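Local coordinates for protein prephenate dehydratase (Arthrobacter aurescens, PDB 3MWB) that probably catalyses the decarboxylation and dehydration of prephenate to phenylpyruvate in L-phenylalanine biosynthesis, and binds L-phenylalanine through its ACT domain, at residues Pro158-Ala161 / Ala162-Gly166; Phe18-Ala21 / Ala22-Val26; Pro98-Glu101 / Leu102-Lys106; Thr68-Leu71 / Asp72-Thr76. All blocks are in the same frame, centred on the assembly; numbering follows the deposited sequence.

Interaction 1 (Pro158-Ala161 / Ala162-Gly166); sequences PLIA and AEQPG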
ATOM      1  N   PRO A 158      14.741  20.007 -41.408  1.00 36.56           N
ATOM      2  CA  PRO A 158      15.439  21.150 -41.993  1.00 37.92           C
ATOM      3  C   PRO A 158      16.944  20.899 -42.171  1.00 40.01           C
ATOM      4  O   PRO A 158      17.531  21.414 -43.119  1.00 40.58           O
ATOM      5  CB  PRO A 158      15.186  22.272 -40.976  1.00 38.97           C
ATOM      6  CG  PRO A 158      13.859  21.931 -40.402  1.00 37.11           C
ATOM      7  CD  PRO A 158      13.868  20.419 -40.292  1.00 36.19           C
ATOM      8  N   LEU A 159      17.544  20.099 -41.282  1.00 41.38           N
ATOM      9  CA  LEU A 159      18.973  19.773 -41.362  1.00 44.12           C
ATOM     10  C   LEU A 159      19.390  19.332 -42.767  1.00 43.79           C
ATOM     11  O   LEU A 159      20.270  19.943 -43.373  1.00 45.49           O
ATOM     12  CB  LEU A 159      19.379  18.701 -40.330  1.00 45.72           C
ATOM     13  CG  LEU A 159      20.820  18.151 -40.432  1.00 49.50           C
ATOM     14  CD1 LEU A 159      21.874  19.268 -40.354  1.00 52.10           C
ATOM     15  CD2 LEU A 159      21.119  17.072 -39.385  1.00 51.97           C
ATOM     16  N   ILE A 160      18.749  18.281 -43.279  1.00 41.85           N
ATOM     17  CA  ILE A 160      19.175  17.678 -44.539  1.00 42.35           C
ATOM     18  C   ILE A 160      18.889  18.576 -45.757  1.00 42.02           C
ATOM     19  O   ILE A 160      19.636  18.546 -46.755  1.00 43.33           O
ATOM     20  CB  ILE A 160      18.661  16.211 -44.698  1.00 42.08           C
ATOM     21  CG1 ILE A 160      19.478  15.467 -45.767  1.00 44.04           C
ATOM     22  CG2 ILE A 160      17.147  16.164 -44.943  1.00 37.82           C
ATOM     23  CD1 ILE A 160      19.614  13.987 -45.532  1.00 46.08           C
ATOM     24  N   ALA A 161      17.835  19.387 -45.664  1.00 39.90           N
ATOM     25  CA  ALA A 161      17.562  20.371 -46.693  1.00 40.13           C
ATOM     26  C   ALA A 161      18.694  21.402 -46.746  1.00 42.96           C
ATOM     27  O   ALA A 161      19.197  21.693 -47.824  1.00 44.68           O
ATOM     28  CB  ALA A 161      16.222  21.040 -46.478  1.00 38.31           C
ATOM     29  N   ALA A 162      19.112  21.917 -45.586  1.00 43.83           N
ATOM     30  CA  ALA A 162      20.209  22.892 -45.513  1.00 46.85           C
ATOM     31  C   ALA A 162      21.555  22.346 -46.002  1.00 49.39           C
ATOM     32  O   ALA A 162      22.429  23.107 -46.410  1.00 52.35           O
ATOM     33  CB  ALA A 162      20.348  23.444 -44.097  1.00 47.51           C
ATOM     34  N   GLU A 163      21.729  21.029 -45.951  1.00 48.94           N
ATOM     35  CA  GLU A 163      23.025  20.437 -46.293  1.00 51.53           C
ATOM     36  C   GLU A 163      23.124  19.965 -47.748  1.00 51.77           C
ATOM     37  O   GLU A 163      24.216  19.926 -48.310  1.00 54.82           O
ATOM     38  CB  GLU A 163      23.392  19.307 -45.319  1.00 51.97           C
ATOM     39  CG  GLU A 163      23.670  19.789 -43.896  1.00 53.50           C
ATOM     40  CD  GLU A 163      24.136  18.679 -42.967  1.00 56.27           C
ATOM     41  OE1 GLU A 163      23.467  17.624 -42.903  1.00 54.29           O
ATOM     42  OE2 GLU A 163      25.168  18.865 -42.284  1.00 60.21           O
ATOM     43  N   GLN A 164      21.990  19.620 -48.352  1.00 48.89           N
ATOM     44  CA  GLN A 164      21.969  19.106 -49.724  1.00 49.47           C
ATOM     45  C   GLN A 164      21.553  20.171 -50.743  1.00 49.85           C
ATOM     46  O   GLN A 164      20.389  20.594 -50.755  1.00 47.39           O
ATOM     47  CB  GLN A 164      21.055  17.874 -49.845  1.00 47.16           C
ATOM     48  CG  GLN A 164      21.458  16.672 -48.987  1.00 47.51           C
ATOM     49  CD  GLN A 164      22.888  16.189 -49.248  1.00 51.44           C
ATOM     50  OE1 GLN A 164      23.343  16.131 -50.394  1.00 53.58           O
ATOM     51  NE2 GLN A 164      23.592  15.835 -48.180  1.00 51.46           N
ATOM     52  N   PRO A 165      22.498  20.593 -51.616  1.00 53.09           N
ATOM     53  CA  PRO A 165      22.207  21.624 -52.630  1.00 54.34           C
ATOM     54  C   PRO A 165      21.090  21.199 -53.591  1.00 52.82           C
ATOM     55  O   PRO A 165      20.258  22.023 -53.987  1.00 51.96           O
ATOM     56  CB  PRO A 165      23.538  21.782 -53.383  1.00 59.00           C
ATOM     57  CG  PRO A 165      24.581  21.136 -52.504  1.00 60.06           C
ATOM     58  CD  PRO A 165      23.872  20.067 -51.739  1.00 56.26           C
ATOM     59  N   GLY A 166      21.063  19.913 -53.931  1.00 52.48           N
ATOM     60  CA  GLY A 166      20.067  19.365 -54.848  1.00 52.08           C
ATOM     61  C   GLY A 166      18.675  19.270 -54.247  1.00 48.41           C
ATOM     62  O   GLY A 166      17.729  18.854 -54.916  1.00 47.91           O
TER

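Interaction 2 (Phe18-Ala21 / Ala22-Val26); sequences FTEA and ALMQV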
ATOM      1  N   PHE A  18      16.456  13.399 -37.863  1.00 29.50           N
ATOM      2  CA  PHE A  18      16.178  14.152 -36.652  1.00 30.34           C
ATOM      3  C   PHE A  18      17.151  13.785 -35.526  1.00 29.01           C
ATOM      4  O   PHE A  18      17.552  14.639 -34.740  1.00 30.29           O
ATOM      5  CB  PHE A  18      14.713  13.941 -36.227  1.00 30.48           C
ATOM      6  CG  PHE A  18      13.751  14.685 -37.085  1.00 33.10           C
ATOM      7  CD1 PHE A  18      13.336  14.154 -38.319  1.00 33.75           C
ATOM      8  CD2 PHE A  18      13.312  15.954 -36.708  1.00 35.80           C
ATOM      9  CE1 PHE A  18      12.457  14.876 -39.143  1.00 36.12           C
ATOM     10  CE2 PHE A  18      12.435  16.680 -37.520  1.00 38.29           C
ATOM     11  CZ  PHE A  18      12.002  16.133 -38.737  1.00 37.74           C
ATOM     12  N   THR A  19      17.556  12.519 -35.477  1.00 27.60           N
ATOM     13  CA  THR A  19      18.557  12.093 -34.494  1.00 26.51           C
ATOM     14  C   THR A  19      19.880  12.866 -34.626  1.00 26.33           C
ATOM     15  O   THR A  19      20.382  13.385 -33.630  1.00 27.17           O
ATOM     16  CB  THR A  19      18.780  10.577 -34.527  1.00 25.21           C
ATOM     17  OG1 THR A  19      17.506   9.914 -34.549  1.00 26.69           O
ATOM     18  CG2 THR A  19      19.539  10.116 -33.297  1.00 24.77           C
ATOM     19  N   GLU A  20      20.437  12.949 -35.829  1.00 48.28           N
ATOM     20  CA  GLU A  20      21.670  13.724 -36.004  1.00 48.60           C
ATOM     21  C   GLU A  20      21.477  15.184 -35.575  1.00 48.90           C
ATOM     22  O   GLU A  20      22.279  15.728 -34.814  1.00 47.11           O
ATOM     23  CB  GLU A  20      22.202  13.664 -37.435  1.00 51.31           C
ATOM     24  CG  GLU A  20      23.431  14.553 -37.603  1.00 52.75           C
ATOM     25  CD  GLU A  20      24.313  14.198 -38.785  1.00 55.28           C
ATOM     26  OE1 GLU A  20      23.809  14.065 -39.926  1.00 56.21           O
ATOM     27  OE2 GLU A  20      25.532  14.083 -38.555  1.00 55.49           O
ATOM     28  N   ALA A  21      20.401  15.800 -36.068  1.00 50.59           N
ATOM     29  CA  ALA A  21      20.048  17.179 -35.702  1.00 51.54           C
ATOM     30  C   ALA A  21      20.104  17.395 -34.194  1.00 48.39           C
ATOM     31  O   ALA A  21      20.568  18.425 -33.737  1.00 48.94           O
ATOM     32  CB  ALA A  21      18.666  17.557 -36.262  1.00 53.32           C
ATOM     33  N   ALA A  22      19.658  16.392 -33.438  1.00 45.89           N
ATOM     34  CA  ALA A  22      19.663  16.418 -31.970  1.00 43.69           C
ATOM     35  C   ALA A  22      21.062  16.317 -31.365  1.00 42.53           C
ATOM     36  O   ALA A  22      21.386  17.035 -30.429  1.00 42.40           O
ATOM     37  CB  ALA A  22      18.781  15.301 -31.431  1.00 42.14           C
ATOM     38  N   LEU A  23      21.878  15.400 -31.878  1.00 42.07           N
ATOM     39  CA  LEU A  23      23.287  15.330 -31.489  1.00 41.96           C
ATOM     40  C   LEU A  23      23.965  16.666 -31.734  1.00 44.17           C
ATOM     41  O   LEU A  23      24.780  17.120 -30.928  1.00 43.71           O
ATOM     42  CB  LEU A  23      24.013  14.248 -32.301  1.00 41.86           C
ATOM     43  CG  LEU A  23      25.494  14.003 -31.992  1.00 41.47           C
ATOM     44  CD1 LEU A  23      25.745  13.826 -30.475  1.00 38.52           C
ATOM     45  CD2 LEU A  23      25.993  12.791 -32.780  1.00 42.48           C
HETATM   46  N   MSE A  24      23.607  17.287 -32.851  1.00 47.42           N
HETATM   47  CA  MSE A  24      24.206  18.554 -33.290  0.50 50.89           C
HETATM   48  C   MSE A  24      24.028  19.691 -32.287  1.00 51.24           C
HETATM   49  O   MSE A  24      24.782  20.673 -32.309  1.00 52.96           O
HETATM   50  CB  MSE A  24      23.647  18.966 -34.655  0.50 54.14           C
HETATM   51  CG  MSE A  24      24.311  18.264 -35.823  0.50 57.33           C
HETATM   52 SE   MSE A  24      26.234  18.550 -35.784  0.50 63.47          SE
HETATM   53  CE  MSE A  24      26.542  18.042 -33.947  0.50 57.36           C
ATOM     54  N   GLN A  25      23.029  19.552 -31.403  1.00 49.96           N
ATOM     55  CA  GLN A  25      22.702  20.569 -30.385  0.50 50.63           C
ATOM     56  C   GLN A  25      23.519  20.418 -29.093  1.00 49.66           C
ATOM     57  O   GLN A  25      23.572  21.331 -28.277  1.00 50.43           O
ATOM     58  CB  GLN A  25      21.190  20.583 -30.062  0.50 50.15           C
ATOM     59  CG  GLN A  25      20.757  19.714 -28.862  0.50 46.88           C
ATOM     60  CD  GLN A  25      19.364  20.044 -28.336  0.50 46.18           C
ATOM     61  OE1 GLN A  25      18.445  20.322 -29.098  0.50 46.02           O
ATOM     62  NE2 GLN A  25      19.206  19.994 -27.021  0.50 45.52           N
ATOM     63  N   VAL A  26      24.142  19.252 -28.900  1.00 47.83           N
ATOM     64  CA  VAL A  26      24.971  19.005 -27.700  1.00 47.62           C
ATOM     65  C   VAL A  26      26.261  19.814 -27.783  1.00 49.64           C
ATOM     66  O   VAL A  26      26.921  19.787 -28.817  1.00 50.76           O
ATOM     67  CB  VAL A  26      25.334  17.510 -27.551  1.00 45.62           C
ATOM     68  CG1 VAL A  26      26.040  17.248 -26.221  1.00 45.60           C
ATOM     69  CG2 VAL A  26      24.087  16.646 -27.686  1.00 43.44           C
TER

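Interaction 3 (Pro98-Glu101 / Leu102-Lys106); sequences PGVE and LSDIK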
ATOM      1  N   PRO A  98      15.108  20.914 -57.559  1.00 49.47           N
ATOM      2  CA  PRO A  98      14.835  22.217 -58.184  1.00 51.33           C
ATOM      3  C   PRO A  98      13.977  22.119 -59.457  1.00 52.93           C
ATOM      4  O   PRO A  98      14.181  21.222 -60.283  1.00 54.06           O
ATOM      5  CB  PRO A  98      16.233  22.739 -58.529  1.00 53.74           C
ATOM      6  CG  PRO A  98      17.123  22.115 -57.527  1.00 52.70           C
ATOM      7  CD  PRO A  98      16.553  20.735 -57.298  1.00 50.80           C
ATOM      8  N   GLY A  99      13.029  23.043 -59.604  1.00 53.34           N
ATOM      9  CA  GLY A  99      12.155  23.080 -60.780  1.00 54.84           C
ATOM     10  C   GLY A  99      10.833  22.369 -60.561  1.00 53.03           C
ATOM     11  O   GLY A  99       9.856  22.638 -61.257  1.00 53.75           O
ATOM     12  N   VAL A 100      10.806  21.453 -59.592  1.00 50.44           N
ATOM     13  CA  VAL A 100       9.591  20.716 -59.251  1.00 49.04           C
ATOM     14  C   VAL A 100       8.687  21.585 -58.365  1.00 47.99           C
ATOM     15  O   VAL A 100       9.132  22.145 -57.358  1.00 47.02           O
ATOM     16  CB  VAL A 100       9.905  19.339 -58.583  1.00 47.13           C
ATOM     17  CG1 VAL A 100       8.627  18.535 -58.351  1.00 45.36           C
ATOM     18  CG2 VAL A 100      10.880  18.528 -59.453  1.00 48.84           C
ATOM     19  N   GLU A 101       7.424  21.710 -58.765  1.00 48.71           N
ATOM     20  CA  GLU A 101       6.453  22.522 -58.032  1.00 47.98           C
ATOM     21  C   GLU A 101       5.379  21.624 -57.431  1.00 46.35           C
ATOM     22  O   GLU A 101       5.329  20.438 -57.740  1.00 46.23           O
ATOM     23  CB  GLU A 101       5.820  23.564 -58.967  1.00 50.38           C
ATOM     24  CG  GLU A 101       6.818  24.356 -59.815  1.00 53.57           C
ATOM     25  CD  GLU A 101       7.503  25.491 -59.062  1.00 54.89           C
ATOM     26  OE1 GLU A 101       7.650  25.407 -57.821  1.00 53.65           O
ATOM     27  OE2 GLU A 101       7.904  26.478 -59.723  1.00 58.13           O
ATOM     28  N   LEU A 102       4.523  22.189 -56.581  1.00 45.51           N
ATOM     29  CA  LEU A 102       3.422  21.449 -55.944  1.00 44.66           C
ATOM     30  C   LEU A 102       2.578  20.614 -56.915  1.00 45.80           C
ATOM     31  O   LEU A 102       2.318  19.439 -56.663  1.00 44.75           O
ATOM     32  CB  LEU A 102       2.524  22.405 -55.145  1.00 44.91           C
ATOM     33  CG  LEU A 102       2.755  22.564 -53.640  1.00 44.71           C
ATOM     34  CD1 LEU A 102       4.141  23.126 -53.304  1.00 45.94           C
ATOM     35  CD2 LEU A 102       1.660  23.448 -53.031  1.00 46.78           C
ATOM     36  N   SER A 103       2.168  21.224 -58.024  1.00 47.85           N
ATOM     37  CA  SER A 103       1.394  20.534 -59.066  1.00 49.66           C
ATOM     38  C   SER A 103       2.096  19.304 -59.663  1.00 50.13           C
ATOM     39  O   SER A 103       1.433  18.424 -60.216  1.00 51.45           O
ATOM     40  CB  SER A 103       1.009  21.509 -60.180  1.00 52.07           C
ATOM     41  OG  SER A 103       2.127  22.272 -60.593  1.00 52.23           O
ATOM     42  N   ASP A 104       3.420  19.237 -59.538  1.00 49.12           N
ATOM     43  CA  ASP A 104       4.203  18.116 -60.087  1.00 49.78           C
ATOM     44  C   ASP A 104       4.316  16.885 -59.184  1.00 47.86           C
ATOM     45  O   ASP A 104       4.927  15.893 -59.582  1.00 48.62           O
ATOM     46  CB  ASP A 104       5.613  18.576 -60.461  1.00 50.20           C
ATOM     47  CG  ASP A 104       5.618  19.668 -61.497  1.00 53.49           C
ATOM     48  OD1 ASP A 104       4.879  19.553 -62.503  1.00 55.08           O
ATOM     49  OD2 ASP A 104       6.378  20.641 -61.309  1.00 55.00           O
ATOM     50  N   ILE A 105       3.737  16.939 -57.980  1.00 45.71           N
ATOM     51  CA  ILE A 105       3.903  15.866 -56.986  1.00 43.37           C
ATOM     52  C   ILE A 105       2.735  14.876 -56.956  1.00 44.06           C
ATOM     53  O   ILE A 105       1.594  15.246 -56.637  1.00 44.82           O
ATOM     54  CB  ILE A 105       4.116  16.445 -55.573  1.00 41.44           C
ATOM     55  CG1 ILE A 105       5.392  17.292 -55.529  1.00 40.71           C
ATOM     56  CG2 ILE A 105       4.148  15.312 -54.522  1.00 39.19           C
ATOM     57  CD1 ILE A 105       5.509  18.164 -54.291  1.00 40.53           C
ATOM     58  N   LYS A 106       3.017  13.622 -57.307  1.00 44.24           N
ATOM     59  CA  LYS A 106       2.023  12.554 -57.207  1.00 44.59           C
ATOM     60  C   LYS A 106       2.369  11.582 -56.083  1.00 42.60           C
ATOM     61  O   LYS A 106       1.481  10.939 -55.516  1.00 42.36           O
ATOM     62  CB  LYS A 106       1.863  11.817 -58.547  1.00 47.91           C
TER

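Interaction 4 (Thr68-Leu71 / Asp72-Thr76); sequences TATL and DAIAT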
ATOM      1  N   THR A  68      11.619   1.632 -29.132  1.00 28.27           N
ATOM      2  CA  THR A  68      11.610   0.317 -28.473  1.00 29.86           C
ATOM      3  C   THR A  68      13.002  -0.333 -28.483  1.00 27.67           C
ATOM      4  O   THR A  68      13.411  -0.948 -27.501  1.00 27.23           O
ATOM      5  CB  THR A  68      10.598  -0.617 -29.101  1.00 32.63           C
ATOM      6  OG1 THR A  68      10.720  -0.538 -30.536  1.00 36.44           O
ATOM      7  CG2 THR A  68       9.188  -0.199 -28.664  1.00 35.45           C
ATOM      8  N   ALA A  69      13.731  -0.179 -29.579  1.00 26.96           N
ATOM      9  CA  ALA A  69      15.111  -0.657 -29.617  1.00 26.32           C
ATOM     10  C   ALA A  69      15.914  -0.090 -28.438  1.00 25.03           C
ATOM     11  O   ALA A  69      16.669  -0.812 -27.793  1.00 25.18           O
ATOM     12  CB  ALA A  69      15.784  -0.311 -30.938  1.00 25.84           C
ATOM     13  N   THR A  70      15.752   1.199 -28.174  1.00 24.11           N
ATOM     14  CA  THR A  70      16.499   1.868 -27.119  1.00 23.81           C
ATOM     15  C   THR A  70      16.169   1.294 -25.741  1.00 24.25           C
ATOM     16  O   THR A  70      17.061   0.991 -24.965  1.00 24.05           O
ATOM     17  CB  THR A  70      16.220   3.374 -27.116  1.00 23.48           C
ATOM     18  OG1 THR A  70      16.804   3.961 -28.285  1.00 22.90           O
ATOM     19  CG2 THR A  70      16.797   4.018 -25.864  1.00 23.61           C
ATOM     20  N   LEU A  71      14.879   1.129 -25.475  1.00 25.48           N
ATOM     21  CA  LEU A  71      14.389   0.649 -24.191  1.00 26.69           C
ATOM     22  C   LEU A  71      14.874  -0.764 -23.920  1.00 26.15           C
ATOM     23  O   LEU A  71      15.211  -1.094 -22.793  1.00 27.13           O
ATOM     24  CB  LEU A  71      12.857   0.703 -24.154  1.00 28.43           C
ATOM     25  CG  LEU A  71      12.229   2.090 -24.301  1.00 29.76           C
ATOM     26  CD1 LEU A  71      10.706   1.953 -24.344  1.00 35.14           C
ATOM     27  CD2 LEU A  71      12.663   2.988 -23.151  1.00 28.67           C
ATOM     28  N   ASP A  72      14.941  -1.592 -24.956  1.00 25.84           N
ATOM     29  CA  ASP A  72      15.409  -2.966 -24.763  1.00 25.61           C
ATOM     30  C   ASP A  72      16.930  -2.993 -24.623  1.00 24.64           C
ATOM     31  O   ASP A  72      17.476  -3.729 -23.784  1.00 25.07           O
ATOM     32  CB  ASP A  72      14.912  -3.861 -25.904  1.00 26.41           C
ATOM     33  CG  ASP A  72      13.417  -4.142 -25.805  1.00 28.97           C
ATOM     34  OD1 ASP A  72      12.828  -3.845 -24.739  1.00 31.86           O
ATOM     35  OD2 ASP A  72      12.834  -4.676 -26.776  1.00 30.72           O
ATOM     36  N   ALA A  73      17.612  -2.175 -25.417  1.00 23.03           N
ATOM     37  CA  ALA A  73      19.089  -2.224 -25.462  1.00 23.96           C
ATOM     38  C   ALA A  73      19.748  -1.823 -24.132  1.00 24.51           C
ATOM     39  O   ALA A  73      20.734  -2.446 -23.697  1.00 25.77           O
ATOM     40  CB  ALA A  73      19.612  -1.368 -26.599  1.00 22.97           C
ATOM     41  N   ILE A  74      19.188  -0.803 -23.479  1.00 24.91           N
ATOM     42  CA  ILE A  74      19.766  -0.269 -22.239  1.00 25.77           C
ATOM     43  C   ILE A  74      19.385  -1.093 -21.012  1.00 26.29           C
ATOM     44  O   ILE A  74      19.836  -0.808 -19.902  1.00 26.74           O
ATOM     45  CB  ILE A  74      19.400   1.229 -22.013  1.00 25.75           C
ATOM     46  CG1 ILE A  74      17.890   1.404 -21.769  1.00 25.12           C
ATOM     47  CG2 ILE A  74      19.848   2.061 -23.218  1.00 26.05           C
ATOM     48  CD1 ILE A  74      17.494   2.826 -21.354  1.00 26.67           C
ATOM     49  N   ALA A  75      18.559  -2.115 -21.228  1.00 26.89           N
ATOM     50  CA  ALA A  75      18.042  -2.961 -20.146  1.00 27.73           C
ATOM     51  C   ALA A  75      18.832  -4.239 -19.980  1.00 28.19           C
ATOM     52  O   ALA A  75      18.563  -5.023 -19.074  1.00 28.79           O
ATOM     53  CB  ALA A  75      16.614  -3.295 -20.400  1.00 28.53           C
ATOM     54  N   THR A  76      19.792  -4.481 -20.865  1.00 30.93           N
ATOM     55  CA  THR A  76      20.558  -5.734 -20.803  1.00 32.69           C
ATOM     56  C   THR A  76      21.962  -5.476 -21.261  1.00 30.97           C
ATOM     57  O   THR A  76      22.202  -4.518 -21.987  1.00 29.49           O
ATOM     58  CB  THR A  76      19.983  -6.850 -21.724  1.00 35.62           C
ATOM     59  OG1 THR A  76      19.665  -6.306 -23.014  1.00 36.61           O
ATOM     60  CG2 THR A  76      18.757  -7.501 -21.125  1.00 39.12           C
TER
HETATM   61  O   HOH W   1      13.372  -3.802 -29.044  1.00 33.62           O

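Interaction 1 (Pro158-Ala161 / Ala162-Gly166)
Ala-162 opens the second half of this short helix by donating its N-H to Pro-158 O, 3.0 Å away and nearly straight at 167°, while its methyl lies beside the carbonyl oxygens of Pro-158 and Leu-159. At Glu-163 the helical pattern slackens: its N-H is shared weakly between Leu-159 O and Ile-160 O. The Glu-163 side chain leans back along the helix, CG resting 3.4 Å from Leu-159 O. Its carboxylate comes up beside a leucine methyl, with OE1 3.4 Å from Leu-159 CD1, a contact made possible because Leu-159 CG stands anti to its own N (chi1 173°). Gln-164, the first residue to leave helical angles, still gives its N-H to Ile-160 O at 3.0 Å. Its chain bends at chi2 (-56°), and CG packs 4.0 Å from Ile-160 CG1, both side chains reaching Met-142 of helix 137-143. The oxygens Ala-161 O and Gln-164 O end 3.3 Å apart, two acceptors brought together. Such converging carbonyls suit a cation at a helix C-terminus, consistent with the magnesium site seen at Ala-161, Gln-164 and Leu-167, although this chain holds no metal here.

Interaction 2 (Phe18-Ala21 / Ala22-Val26)
Thr-19 O takes two N-H groups at once: a straight bond from Leu-23 N, 3.1 Å long at 166°, and a weak, strongly bent one from Ala-22 N. That same Ala-22 N also donates to Phe-18 O at 3.0 Å, so the turn is fastened by a forked donor as well as a forked acceptor. This is helix 18-23, the connecting helix of the beta-alpha-beta unit formed with strands 8-12 and 33-37 in the periplasmic-binding-protein-like part of the enzyme. The shortest of the helical bonds runs from Met-24 N to Glu-20 O, 2.8 Å. Met-24 is a selenomethionine modelled in two conformers, which leaves the course of its side chain doubtful. The first side-chain carbons lie close over the preceding turn: Ala-22 CB sits 3.3 Å from Thr-19 O and turns to Val-88 of strand 81-89, and Leu-23 CB lies 3.4 Å from Glu-20 O while the rest of that leucine packs on Tyr-9 and Phe-11 of strand 8-12 and Met-56 of strand 54-60. The Glu-20 chain leaves with CG anti to the backbone N (chi1 176°) and continues nearly extended, which carries its buried carboxylate to the preceding loop, where OE1 accepts the N-H of Gly-16. Its other oxygen has a long, weak ion pair with Arg-34. Past the helical bonds the chain folds through a type I turn, closed by Val-26 N on Leu-23 O at 3.0 Å.

Interaction 3 (Pro98-Glu101 / Leu102-Lys106)
Glu-101 and Asp-104 are tied together twice. Glu-101 N donates a nearly straight bond (168°) to Asp-104 OD2 at 3.0 Å, and Asp-104 N returns one to Glu-101 O at 2.9 Å. The pair frames a single 3-10 turn, residues 102-104, in the loop between strands 93-96 and 107-110. The carboxylate can reach back because Asp-104 CG stands anti to its carbonyl carbon (chi1 -60°), and OD2 is approached on its anti side, 19° out of the carboxylate plane. The returning N-H comes in from above the plane of the Glu-101 carbonyl. The glutamate side chain runs beside that of Asp-104 and points the same way, yet the charges stay apart, with Glu-101 OE1 and Asp-104 OD2 6.0 Å distant; the N-H bond is likely to steady the aspartate's negative charge. Val-100 completes the contact by crossing the aspartate with CG1, the methyl anti to the valine's backbone N. Just ahead of it Gly-99 has a positive phi, at which a side chain would collide with the preceding carbonyl oxygen. Leu-102 and Ile-105 turn to Leu-170 of strand 168-171. On the valine side, the touch is methyl against methylene: Val-100 CG1 to Asp-104 CB, 3.7 Å.

Interaction 4 (Thr68-Leu71 / Asp72-Thr76)
The end of helix 67-73 and the type I turn that follows it, Ala-73 to Thr-76, make up this contact. Three regular helical bonds hold it: Asp-72 N to Thr-68 O at 3.0 Å, Ala-73 N to Ala-69 O at 2.9 Å and Ile-74 N to Thr-70 O at 3.2 Å. Asp-72 CG lies beside the backbone N (chi1 -72°), which lays the carboxylate back over the preceding turn, CG 3.6 Å from Thr-68 O. A water donates to Asp-72 OD2 and, weakly, to Thr-68 O, and OD2 also takes a salt bridge from Arg-236. An asparagine here would probably leave Arg-236 without its counter-charge and weaken the tie between this helix and the ACT domain. Ile-74 CG1 is wedged between backbone N and carbonyl carbon (chi1 66°) and presses to 3.3 Å from Thr-70 O. Ala-75 CB closes against Leu-71 O at 3.5 Å. Around the helix, Ala-73 and Ile-74 pack on Leu-44 of helix 40-48, Thr-70 OG1 is hydrogen-bonded to Pro-58 O of strand 54-60, among other partners, Leu-71 reaches ACT strands 230-237 and 245-252, and Thr-68 packs on His-113 of the second subunit.

How the interactions relate
Along the chain the order is interaction 2, then 4, 3 and 1, all within the prephenate dehydratase part. Interactions 2 and 4, with centres 20 Å apart, sit on helices 18-23 and 67-73 beside the sheet containing strands 8-12 and 54-60. Interactions 3 and 1 belong to the other sheet's lobe and touch where Gly-166 O meets Pro-98 CD at 3.3 Å. One place where the lobes touch is Leu-159 CD2, 3.6 Å from Ala-21 N, which joins interactions 1 and 2. Interactions 3 and 4 are farthest apart, with centres 41 Å distant. In space, by contrast, the order is 3, 1, 2, 4: from the outer loop, across both lobes, to the helix facing the phenylalanine-binding ACT domain.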